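Local coordinates for protein L-cysteine S-thiosulfotransferase subunit SoxA (Paracoccus denitrificans, PDB 2C1D) that carries two covalently bound c-type hemes and, paired with SoxX, catalyses heterodisulfide formation between a cysteine of the carrier protein SoxY and thiosulfate, at residues G105-M110 / L244-A249; I168-Y173 / S179-H184; D186-M191 / L197-I202. One frame throughout, in Å; residues are numbered along the deposited sequence.

Along the chain, contact 2 (168-173 with 179-184) closes before contact 3 (186-191 with 197-202) opens, and both are nested inside the loop closed by contact 1 (105-110 with 244-249). Contact 1 joins the first cytochrome c domain to the second; contacts 2 and 3 lie within the second and handle one heme, contact 2 at its thioether and iron, contact 3 at a propionate. The centres of contacts 2 and 3 are about 12 Å apart; that of contact 1 lies about 18 Å from contact 2 and 22 Å from contact 3. Helix 239-251, with Val248 packed on Tyr169 and Ile202, ties the interface between the domains to the surroundings of the second heme.

Contact 1 of 3, residues G105-M110 / L244-A249; sequences GKLMIM and LELYVA
Leu107 and Leu246 meet by their methyl ends, CD1 of Leu107 standing 4.1 Å from CD2 of Leu246, and this is the apolar half of a small, buried contact. Each leucine holds CG anti to its own backbone N (chi1 -174° for Leu107, 172° for Leu246), which sends the two branches out to meet. The second pair is of mixed character: the extended chain of Glu245 runs at about a right angle to Ile109 and lays its carboxylate against the CG2 methyl, with OE2 of Glu245 3.9 Å from CG2 of Ile109. The polar link is indirect. One water donates to Glu245 OE1 at 2.8 Å and accepts a weak bond from Met110 N at 3.0 Å, just beyond the N-cap residue Ile109. Were Glu245 shortened to an alanine, this water would probably lose its carboxylate acceptor and the CG2 methyl of Ile109 part of its cover. Helix 239-251 thus faces the turn from strand 107-108, which pairs with strand 99-100, into helix 110-122. Tyr161 of helix 159-170 touches both leucines, and helix 218-223 adds Gln219 against Ile109 and Phe222 against Glu245.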
loop_
_atom_site.group_PDB
_atom_site.type_symbol
_atom_site.label_atom_id
_atom_site.label_comp_id
_atom_site.label_asym_id
_atom_site.label_seq_id
_atom_site.Cartn_x
_atom_site.Cartn_y
_atom_site.Cartn_z
ATOM N N GLY A 105 24.596 -10.797 12.189
ATOM C CA GLY A 105 23.582 -11.648 11.591
ATOM C C GLY A 105 22.115 -11.273 11.814
ATOM O O GLY A 105 21.233 -12.081 11.513
ATOM N N LYS A 106 21.836 -10.061 12.292
ATOM C CA LYS A 106 20.455 -9.593 12.469
ATOM C C LYS A 106 19.933 -8.919 11.193
ATOM O O LYS A 106 20.673 -8.202 10.508
ATOM C CB LYS A 106 20.370 -8.597 13.620
ATOM C CG LYS A 106 20.920 -9.129 14.940
ATOM C CD LYS A 106 20.412 -8.346 16.129
ATOM C CE LYS A 106 21.396 -7.372 16.703
ATOM N NZ LYS A 106 21.329 -7.434 18.232
ATOM N N LEU A 107 18.655 -9.145 10.867
ATOM C CA LEU A 107 17.979 -8.324 9.853
ATOM C C LEU A 107 17.906 -6.862 10.324
ATOM O O LEU A 107 17.420 -6.574 11.413
ATOM C CB LEU A 107 16.574 -8.818 9.541
ATOM C CG LEU A 107 15.854 -8.083 8.388
ATOM C CD1 LEU A 107 16.640 -8.229 7.103
ATOM C CD2 LEU A 107 14.422 -8.602 8.173
ATOM N N MET A 108 18.369 -5.943 9.478
ATOM C CA MET A 108 18.337 -4.528 9.783
ATOM C C MET A 108 17.587 -3.783 8.682
ATOM O O MET A 108 17.844 -4.016 7.514
ATOM C CB MET A 108 19.761 -3.975 9.895
ATOM C CG MET A 108 20.649 -4.710 10.889
ATOM S SD MET A 108 20.234 -4.308 12.558
ATOM C CE MET A 108 21.092 -2.760 12.872
ATOM N N ILE A 109 16.631 -2.944 9.079
ATOM C CA ILE A 109 16.152 -1.855 8.240
ATOM C C ILE A 109 16.963 -0.655 8.663
ATOM O O ILE A 109 17.662 -0.704 9.667
ATOM C CB ILE A 109 14.621 -1.601 8.379
ATOM C CG1 ILE A 109 14.228 -1.186 9.805
ATOM C CG2 ILE A 109 13.874 -2.841 7.962
ATOM C CD1 ILE A 109 12.745 -0.943 10.019
ATOM N N MET A 110 16.873 0.421 7.905
ATOM C CA MET A 110 17.761 1.542 8.088
ATOM C C MET A 110 17.555 2.143 9.451
ATOM O O MET A 110 18.520 2.554 10.101
ATOM C CB MET A 110 17.549 2.591 7.001
ATOM C CG MET A 110 18.663 3.660 6.948
ATOM S SD MET A 110 20.237 2.961 6.414
ATOM C CE MET A 110 19.904 2.777 4.720
ATOM N N LEU A 244 8.764 -7.791 5.672
ATOM C CA LEU A 244 8.011 -7.275 4.546
ATOM C C LEU A 244 8.847 -6.247 3.780
ATOM O O LEU A 244 8.835 -6.248 2.573
ATOM C CB LEU A 244 6.705 -6.617 5.043
ATOM C CG LEU A 244 5.728 -6.091 4.010
ATOM C CD1 LEU A 244 5.311 -7.186 3.016
ATOM C CD2 LEU A 244 4.488 -5.484 4.709
ATOM N N GLU A 245 9.549 -5.363 4.489
ATOM C CA GLU A 245 10.384 -4.360 3.818
ATOM C C GLU A 245 11.496 -5.016 2.987
ATOM O O GLU A 245 11.831 -4.542 1.892
ATOM C CB GLU A 245 10.977 -3.312 4.804
ATOM C CG GLU A 245 11.711 -2.194 4.074
ATOM C CD GLU A 245 12.129 -1.013 4.937
ATOM O OE1 GLU A 245 13.209 -0.425 4.667
ATOM O OE2 GLU A 245 11.390 -0.646 5.859
ATOM N N LEU A 246 12.058 -6.104 3.494
ATOM C CA LEU A 246 13.067 -6.884 2.758
ATOM C C LEU A 246 12.476 -7.480 1.496
ATOM O O LEU A 246 13.055 -7.369 0.408
ATOM C CB LEU A 246 13.629 -8.018 3.636
ATOM C CG LEU A 246 14.561 -9.065 2.999
ATOM C CD1 LEU A 246 15.910 -8.460 2.547
ATOM C CD2 LEU A 246 14.798 -10.211 3.967
ATOM N N TYR A 247 11.309 -8.086 1.645
ATOM C CA TYR A 247 10.659 -8.726 0.530
ATOM C C TYR A 247 10.229 -7.693 -0.537
ATOM O O TYR A 247 10.493 -7.877 -1.722
ATOM C CB TYR A 247 9.479 -9.580 0.991
ATOM C CG TYR A 247 8.794 -10.188 -0.172
ATOM C CD1 TYR A 247 9.376 -11.250 -0.859
ATOM C CD2 TYR A 247 7.592 -9.678 -0.635
ATOM C CE1 TYR A 247 8.754 -11.807 -1.977
ATOM C CE2 TYR A 247 6.984 -10.210 -1.753
ATOM C CZ TYR A 247 7.572 -11.276 -2.418
ATOM O OH TYR A 247 6.955 -11.788 -3.543
ATOM N N VAL A 248 9.590 -6.609 -0.110
ATOM C CA VAL A 248 9.052 -5.610 -1.045
ATOM C C VAL A 248 10.204 -4.865 -1.723
ATOM O O VAL A 248 10.163 -4.637 -2.920
ATOM C CB VAL A 248 8.062 -4.641 -0.362
ATOM C CG1 VAL A 248 7.544 -3.565 -1.334
ATOM C CG2 VAL A 248 6.869 -5.408 0.172
ATOM N N ALA A 249 11.250 -4.531 -0.977
ATOM C CA ALA A 249 12.442 -3.950 -1.577
ATOM C C ALA A 249 12.970 -4.760 -2.775
ATOM O O ALA A 249 13.335 -4.199 -3.804
ATOM C CB ALA A 249 13.550 -3.790 -0.533
HETATM O O HOH W 1 15.990 -0.488 5.175
#

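Contact 2 of 3, residues I168-Y173 / S179-H184. With HEC (heme c), chain J.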
loop_
_atom_site.group_PDB
_atom_site.type_symbol
_atom_site.label_atom_id
_atom_site.label_comp_id
_atom_site.label_asym_id
_atom_site.label_seq_id
_atom_site.Cartn_x
_atom_site.Cartn_y
_atom_site.Cartn_z
ATOM N N ILE A 168 3.445 -12.600 4.025
ATOM C CA ILE A 168 2.669 -11.410 4.392
ATOM C C ILE A 168 2.125 -10.759 3.124
ATOM O O ILE A 168 0.946 -10.443 3.065
ATOM C CB ILE A 168 3.555 -10.410 5.231
ATOM C CG1 ILE A 168 3.957 -11.071 6.546
ATOM C CG2 ILE A 168 2.852 -9.045 5.471
ATOM C CD1 ILE A 168 4.982 -10.309 7.361
ATOM N N TYR A 169 2.979 -10.616 2.096
ATOM C CA TYR A 169 2.635 -9.927 0.847
ATOM C C TYR A 169 1.397 -10.509 0.173
ATOM O O TYR A 169 0.581 -9.765 -0.386
ATOM C CB TYR A 169 3.810 -9.952 -0.168
ATOM C CG TYR A 169 3.674 -8.875 -1.230
ATOM C CD1 TYR A 169 4.084 -7.590 -0.970
ATOM C CD2 TYR A 169 3.097 -9.142 -2.471
ATOM C CE1 TYR A 169 3.939 -6.581 -1.893
ATOM C CE2 TYR A 169 2.937 -8.122 -3.426
ATOM C CZ TYR A 169 3.353 -6.830 -3.113
ATOM O OH TYR A 169 3.222 -5.793 -4.016
ATOM N N TYR A 170 1.261 -11.831 0.264
ATOM C CA TYR A 170 0.164 -12.563 -0.361
ATOM C C TYR A 170 -0.965 -12.958 0.605
ATOM O O TYR A 170 -1.914 -13.591 0.196
ATOM C CB TYR A 170 0.736 -13.809 -1.048
ATOM C CG TYR A 170 1.545 -13.430 -2.261
ATOM C CD1 TYR A 170 2.911 -13.234 -2.178
ATOM C CD2 TYR A 170 0.922 -13.220 -3.477
ATOM C CE1 TYR A 170 3.652 -12.860 -3.304
ATOM C CE2 TYR A 170 1.636 -12.831 -4.590
ATOM C CZ TYR A 170 2.999 -12.652 -4.501
ATOM O OH TYR A 170 3.686 -12.281 -5.624
ATOM N N THR A 171 -0.873 -12.570 1.870
ATOM C CA THR A 171 -1.943 -12.872 2.844
ATOM C C THR A 171 -3.061 -11.875 2.716
ATOM O O THR A 171 -2.826 -10.667 2.660
ATOM C CB THR A 171 -1.387 -12.887 4.271
ATOM O OG1 THR A 171 -0.505 -13.992 4.412
ATOM C CG2 THR A 171 -2.499 -13.186 5.325
ATOM N N ARG A 172 -4.292 -12.370 2.671
ATOM C CA ARG A 172 -5.419 -11.499 2.399
ATOM C C ARG A 172 -5.997 -11.097 3.730
ATOM O O ARG A 172 -6.738 -11.862 4.345
ATOM C CB ARG A 172 -6.446 -12.202 1.530
ATOM C CG ARG A 172 -5.905 -12.508 0.139
ATOM C CD ARG A 172 -6.859 -13.219 -0.750
ATOM N NE ARG A 172 -7.956 -12.332 -1.108
ATOM C CZ ARG A 172 -8.743 -12.483 -2.138
ATOM N NH1 ARG A 172 -8.576 -13.505 -2.989
ATOM N NH2 ARG A 172 -9.705 -11.591 -2.340
ATOM N N TYR A 173 -5.587 -9.926 4.198
ATOM C CA TYR A 173 -5.956 -9.426 5.508
ATOM C C TYR A 173 -7.334 -8.755 5.618
ATOM O O TYR A 173 -7.920 -8.268 4.639
ATOM C CB TYR A 173 -4.897 -8.445 5.990
ATOM C CG TYR A 173 -3.536 -9.077 6.244
ATOM C CD1 TYR A 173 -2.429 -8.779 5.436
ATOM C CD2 TYR A 173 -3.349 -9.969 7.300
ATOM C CE1 TYR A 173 -1.195 -9.341 5.684
ATOM C CE2 TYR A 173 -2.115 -10.547 7.547
ATOM C CZ TYR A 173 -1.045 -10.246 6.735
ATOM O OH TYR A 173 0.177 -10.831 7.017
ATOM N N SER A 179 -4.817 -8.620 -0.021
ATOM C CA SER A 179 -3.377 -8.718 0.121
ATOM C C SER A 179 -2.747 -7.634 -0.712
ATOM O O SER A 179 -3.382 -7.104 -1.618
ATOM C CB SER A 179 -2.869 -10.035 -0.420
ATOM O OG SER A 179 -3.018 -10.006 -1.838
ATOM N N CYS A 180 -1.497 -7.321 -0.388
ATOM C CA CYS A 180 -0.662 -6.427 -1.187
ATOM C C CYS A 180 -0.789 -6.748 -2.669
ATOM O O CYS A 180 -1.029 -5.864 -3.510
ATOM C CB CYS A 180 0.805 -6.569 -0.800
ATOM S SG CYS A 180 1.180 -6.494 0.955
ATOM N N ALA A 181 -0.666 -8.031 -2.969
ATOM C CA ALA A 181 -0.732 -8.526 -4.331
ATOM C C ALA A 181 -2.072 -8.308 -5.027
ATOM O O ALA A 181 -2.086 -8.021 -6.222
ATOM C CB ALA A 181 -0.349 -9.983 -4.367
ATOM N N ASN A 182 -3.200 -8.408 -4.310
ATOM C CA ASN A 182 -4.493 -8.140 -4.934
ATOM C C ASN A 182 -4.529 -6.764 -5.601
ATOM O O ASN A 182 -5.075 -6.619 -6.671
ATOM C CB ASN A 182 -5.650 -8.199 -3.920
ATOM C CG ASN A 182 -6.031 -9.610 -3.550
ATOM O OD1 ASN A 182 -6.106 -10.498 -4.411
ATOM N ND2 ASN A 182 -6.227 -9.842 -2.287
ATOM N N CYS A 183 -3.993 -5.747 -4.931
ATOM C CA CYS A 183 -3.976 -4.399 -5.470
ATOM C C CYS A 183 -2.775 -4.094 -6.370
ATOM O O CYS A 183 -2.958 -3.653 -7.513
ATOM C CB CYS A 183 -4.051 -3.400 -4.332
ATOM S SG CYS A 183 -5.654 -3.492 -3.522
ATOM N N HIS A 184 -1.573 -4.372 -5.872
ATOM C CA HIS A 184 -0.322 -3.986 -6.528
ATOM C C HIS A 184 0.205 -4.956 -7.583
ATOM O O HIS A 184 1.016 -4.564 -8.421
ATOM C CB HIS A 184 0.737 -3.734 -5.487
ATOM C CG HIS A 184 0.404 -2.554 -4.642
ATOM N ND1 HIS A 184 0.045 -1.349 -5.198
ATOM C CD2 HIS A 184 0.322 -2.396 -3.304
ATOM C CE1 HIS A 184 -0.232 -0.492 -4.233
ATOM N NE2 HIS A 184 -0.093 -1.109 -3.074
HETATM FE FE HEC J . -0.590 -0.273 -1.269
HETATM C CHA HEC J . 0.518 2.752 -2.410
HETATM C CHB HEC J . 2.684 -1.071 -0.460
HETATM C CHC HEC J . -1.643 -3.213 0.011
HETATM C CHD HEC J . -3.696 0.304 -2.518
HETATM N NA HEC J . 1.275 0.683 -1.421
HETATM C C1A HEC J . 1.489 1.932 -1.927
HETATM C C2A HEC J . 2.899 2.206 -1.874
HETATM C C3A HEC J . 3.495 1.127 -1.320
HETATM C C4A HEC J . 2.480 0.153 -1.036
HETATM C CMA HEC J . 4.979 0.923 -1.023
HETATM C CAA HEC J . 3.596 3.501 -2.358
HETATM C CBA HEC J . 4.203 3.248 -3.749
HETATM C CGA HEC J . 4.970 4.468 -4.248
HETATM O O1A HEC J . 5.513 4.394 -5.374
HETATM O O2A HEC J . 5.024 5.526 -3.538
HETATM N NB HEC J . 0.324 -1.810 -0.410
HETATM C C1B HEC J . 1.670 -1.945 -0.111
HETATM C C2B HEC J . 1.844 -3.122 0.682
HETATM C C3B HEC J . 0.666 -3.723 0.800
HETATM C C4B HEC J . -0.311 -2.896 0.148
HETATM C CMB HEC J . 3.197 -3.634 1.182
HETATM C CAB HEC J . 0.378 -5.031 1.569
HETATM C CBB HEC J . 0.705 -4.906 2.892
HETATM N NC HEC J . -2.367 -1.285 -1.266
HETATM C C1C HEC J . -2.577 -2.503 -0.699
HETATM C C2C HEC J . -3.969 -2.869 -0.868
HETATM C C3C HEC J . -4.555 -1.889 -1.583
HETATM C C4C HEC J . -3.526 -0.889 -1.839
HETATM C CMC HEC J . -4.542 -4.191 -0.311
HETATM C CAC HEC J . -6.013 -1.689 -2.121
HETATM C CBC HEC J . -7.127 -1.972 -1.431
HETATM N ND HEC J . -1.437 1.248 -2.264
HETATM C C1D HEC J . -2.768 1.285 -2.688
HETATM C C2D HEC J . -3.037 2.550 -3.342
HETATM C C3D HEC J . -1.731 3.305 -3.292
HETATM C C4D HEC J . -0.803 2.427 -2.615
HETATM C CMD HEC J . -4.356 3.046 -3.962
HETATM C CAD HEC J . -1.422 4.700 -3.888
HETATM C CBD HEC J . -1.234 4.533 -5.407
HETATM C CGD HEC J . 0.047 3.806 -5.766
HETATM O O1D HEC J . 0.072 2.566 -5.932
HETATM O O2D HEC J . 1.093 4.442 -5.907
HETATM O O HOH W 2 -1.047 -8.688 2.389
HETATM O O HOH W 3 3.435 -5.763 -6.856
HETATM O O HOH W 4 -3.292 -12.544 -2.701
#
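Tyr169 lies with one ring face against Cys180, whose CB stands 3.3 Å from the ring centroid, 12° off the normal, a CH-pi contact. The same cysteine's SG sits obliquely at 4.1 Å from that centroid, a sulfur-aromatic contact, and is bonded covalently to CAB of the heme. With CG anti to its backbone N (chi1 -160°), Tyr169 reaches along helix 180-184 until its OH is 3.5 Å from CB of His184. A water bonded to Tyr169 OH gives a weak bond to His184 O. Cys180, Cys183 and His184 form the CXXCH motif of c-type cytochromes, and His184 NE2 binds the heme iron axially. Together with the iron bond, Ser198 O, accepting from ND1 of His184, holds the rotation of the imidazole. Ser179 N-caps the helix, its OG accepting from Asn182 N at 2.9 Å, while the backbone adds a weak bond, Ala181 N to Tyr169 O at 3.4 Å. The methyl of Ala181 rests 3.5 Å from CE2 of Tyr170, whose OH bonds to Glu185 and Arg251. Farther out, the guanidinium of Arg172 bonds to Glu177 O and to the backbone carbonyls of Gly88 and Thr89 of SoxX.

Contact 3 of 3, residues D186-M191 / L197-I202; sequences DNAGNM and LSQGQI. With HEC (heme c), chain J.
Leu197 is the centre of the tight part, gripped by two backbone bonds from the loop 186-191. Its N donates to Asn190 O at 2.9 Å, nearly along the C=O axis, and its O accepts from Gly189 N, also at 2.9 Å, with the donor tilted 26° from the carbonyl plane. Asn187 to Asn190 form a type II beta turn with Gly189 at the positive-phi position, where a side chain would jam against the preceding carbonyl. The amide of Asn190 closes over this turn, ND2 donating in plane to a lone pair of Asn187 OD1 at 3.1 Å; Asn187 ND2 in turn bonds to Asn182 O of the heme-binding helix. Inside the grip, CD1 of Leu197 packs 3.8 Å from CB of Asn187, while its CD2 lies 3.6 Å from the heme atom CHD. The next residue binds the heme itself: Ser198 N and OG both donate to propionate oxygen O1D, at 2.8 and 2.7 Å. Ser198 OG (chi1 75°) also accepts from Gly200 N in an ST turn. The looser side is at Ala188, partly exposed, whose methyl makes only van der Waals contacts, 3.8 Å from Ser198 O and then with CG of Gln199. Beyond it the Gln199 amide bonds to Thr34 O and to Tyr36 N of strand 35-36. The loops flank strands 191-192 and 195-196; Ile59 of SoxX packs on Leu197, and Ile202 reaches helix 239-251.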
loop_
_atom_site.group_PDB
_atom_site.type_symbol
_atom_site.label_atom_id
_atom_site.label_comp_id
_atom_site.label_asym_id
_atom_site.label_seq_id
_atom_site.Cartn_x
_atom_site.Cartn_y
_atom_site.Cartn_z
ATOM N N ASP A 186 -2.195 -7.775 -9.046
ATOM C CA ASP A 186 -3.318 -8.096 -9.937
ATOM C C ASP A 186 -3.885 -6.882 -10.615
ATOM O O ASP A 186 -4.480 -7.005 -11.678
ATOM C CB ASP A 186 -4.463 -8.776 -9.172
ATOM C CG ASP A 186 -4.089 -10.134 -8.640
ATOM O OD1 ASP A 186 -3.035 -10.697 -9.049
ATOM O OD2 ASP A 186 -4.790 -10.706 -7.781
ATOM N N ASN A 187 -3.743 -5.707 -10.001
ATOM C CA ASN A 187 -4.449 -4.531 -10.482
ATOM C C ASN A 187 -3.596 -3.286 -10.765
ATOM O O ASN A 187 -4.139 -2.197 -10.905
ATOM C CB ASN A 187 -5.602 -4.182 -9.536
ATOM C CG ASN A 187 -6.776 -5.107 -9.696
ATOM O OD1 ASN A 187 -7.490 -5.044 -10.700
ATOM N ND2 ASN A 187 -6.965 -6.000 -8.731
ATOM N N ALA A 188 -2.287 -3.463 -10.885
ATOM C CA ALA A 188 -1.385 -2.382 -11.279
ATOM C C ALA A 188 -1.832 -1.863 -12.622
ATOM O O ALA A 188 -2.115 -2.655 -13.521
ATOM C CB ALA A 188 0.046 -2.884 -11.365
ATOM N N GLY A 189 -1.960 -0.549 -12.730
ATOM C CA GLY A 189 -2.397 0.106 -13.944
ATOM C C GLY A 189 -3.863 0.503 -13.920
ATOM O O GLY A 189 -4.299 1.362 -14.711
ATOM N N ASN A 190 -4.631 -0.110 -13.021
ATOM C CA ASN A 190 -6.046 0.208 -12.884
ATOM C C ASN A 190 -6.286 1.352 -11.919
ATOM O O ASN A 190 -5.377 1.759 -11.187
ATOM C CB ASN A 190 -6.827 -1.046 -12.469
ATOM C CG ASN A 190 -6.853 -2.120 -13.598
ATOM O OD1 ASN A 190 -6.732 -1.791 -14.787
ATOM N ND2 ASN A 190 -7.039 -3.371 -13.226
ATOM N N MET A 191 -7.515 1.876 -11.951
ATOM C CA MET A 191 -7.949 2.924 -11.054
ATOM C C MET A 191 -8.763 2.296 -9.937
ATOM O O MET A 191 -9.730 1.570 -10.192
ATOM C CB MET A 191 -8.802 3.947 -11.796
ATOM C CG MET A 191 -8.089 4.695 -12.906
ATOM S SD MET A 191 -6.611 5.600 -12.411
ATOM C CE MET A 191 -7.288 6.811 -11.313
ATOM N N LEU A 197 -3.248 2.673 -9.479
ATOM C CA LEU A 197 -2.488 1.691 -8.761
ATOM C C LEU A 197 -1.126 1.449 -9.401
ATOM O O LEU A 197 -1.024 1.164 -10.602
ATOM C CB LEU A 197 -3.242 0.363 -8.666
ATOM C CG LEU A 197 -4.203 0.256 -7.490
ATOM C CD1 LEU A 197 -5.187 -0.900 -7.701
ATOM C CD2 LEU A 197 -3.469 0.129 -6.147
ATOM N N SER A 198 -0.092 1.518 -8.571
ATOM C CA SER A 198 1.282 1.169 -8.978
ATOM C C SER A 198 1.600 -0.268 -8.586
ATOM O O SER A 198 0.709 -1.015 -8.157
ATOM C CB SER A 198 2.266 2.153 -8.340
ATOM O OG SER A 198 2.435 1.892 -6.981
ATOM N N GLN A 199 2.851 -0.685 -8.744
ATOM C CA GLN A 199 3.262 -1.997 -8.283
ATOM C C GLN A 199 3.644 -1.979 -6.801
ATOM O O GLN A 199 4.169 -2.961 -6.303
ATOM C CB GLN A 199 4.416 -2.552 -9.112
ATOM C CG GLN A 199 4.026 -2.898 -10.512
ATOM C CD GLN A 199 5.215 -3.216 -11.391
ATOM O OE1 GLN A 199 6.361 -2.980 -10.993
ATOM N NE2 GLN A 199 4.953 -3.810 -12.586
ATOM N N GLY A 200 3.392 -0.858 -6.132
ATOM C CA GLY A 200 3.668 -0.714 -4.712
ATOM C C GLY A 200 5.124 -0.961 -4.399
ATOM O O GLY A 200 5.433 -1.705 -3.467
ATOM N N GLN A 201 6.001 -0.346 -5.179
ATOM C CA GLN A 201 7.436 -0.457 -4.980
ATOM C C GLN A 201 7.898 0.559 -3.930
ATOM O O GLN A 201 7.256 1.595 -3.742
ATOM C CB GLN A 201 8.188 -0.260 -6.304
ATOM C CG GLN A 201 7.726 -1.163 -7.506
ATOM C CD GLN A 201 8.321 -2.563 -7.493
ATOM O OE1 GLN A 201 8.859 -2.985 -6.472
ATOM N NE2 GLN A 201 8.224 -3.298 -8.633
ATOM N N ILE A 202 9.016 0.254 -3.283
ATOM C CA ILE A 202 9.621 1.121 -2.270
ATOM C C ILE A 202 11.009 1.622 -2.658
ATOM O O ILE A 202 11.704 2.186 -1.830
ATOM C CB ILE A 202 9.652 0.461 -0.846
ATOM C CG1 ILE A 202 10.528 -0.786 -0.786
ATOM C CG2 ILE A 202 8.247 0.106 -0.394
ATOM C CD1 ILE A 202 10.706 -1.300 0.628
HETATM FE FE HEC J . -0.590 -0.273 -1.269
HETATM C CHA HEC J . 0.518 2.752 -2.410
HETATM C CHB HEC J . 2.684 -1.071 -0.460
HETATM C CHC HEC J . -1.643 -3.213 0.011
HETATM C CHD HEC J . -3.696 0.304 -2.518
HETATM N NA HEC J . 1.275 0.683 -1.421
HETATM C C1A HEC J . 1.489 1.932 -1.927
HETATM C C2A HEC J . 2.899 2.206 -1.874
HETATM C C3A HEC J . 3.495 1.127 -1.320
HETATM C C4A HEC J . 2.480 0.153 -1.036
HETATM C CMA HEC J . 4.979 0.923 -1.023
HETATM C CAA HEC J . 3.596 3.501 -2.358
HETATM C CBA HEC J . 4.203 3.248 -3.749
HETATM C CGA HEC J . 4.970 4.468 -4.248
HETATM O O1A HEC J . 5.513 4.394 -5.374
HETATM O O2A HEC J . 5.024 5.526 -3.538
HETATM N NB HEC J . 0.324 -1.810 -0.410
HETATM C C1B HEC J . 1.670 -1.945 -0.111
HETATM C C2B HEC J . 1.844 -3.122 0.682
HETATM C C3B HEC J . 0.666 -3.723 0.800
HETATM C C4B HEC J . -0.311 -2.896 0.148
HETATM C CMB HEC J . 3.197 -3.634 1.182
HETATM C CAB HEC J . 0.378 -5.031 1.569
HETATM C CBB HEC J . 0.705 -4.906 2.892
HETATM N NC HEC J . -2.367 -1.285 -1.266
HETATM C C1C HEC J . -2.577 -2.503 -0.699
HETATM C C2C HEC J . -3.969 -2.869 -0.868
HETATM C C3C HEC J . -4.555 -1.889 -1.583
HETATM C C4C HEC J . -3.526 -0.889 -1.839
HETATM C CMC HEC J . -4.542 -4.191 -0.311
HETATM C CAC HEC J . -6.013 -1.689 -2.121
HETATM C CBC HEC J . -7.127 -1.972 -1.431
HETATM N ND HEC J . -1.437 1.248 -2.264
HETATM C C1D HEC J . -2.768 1.285 -2.688
HETATM C C2D HEC J . -3.037 2.550 -3.342
HETATM C C3D HEC J . -1.731 3.305 -3.292
HETATM C C4D HEC J . -0.803 2.427 -2.615
HETATM C CMD HEC J . -4.356 3.046 -3.962
HETATM C CAD HEC J . -1.422 4.700 -3.888
HETATM C CBD HEC J . -1.234 4.533 -5.407
HETATM C CGD HEC J . 0.047 3.806 -5.766
HETATM O O1D HEC J . 0.072 2.566 -5.932
HETATM O O2D HEC J . 1.093 4.442 -5.907
#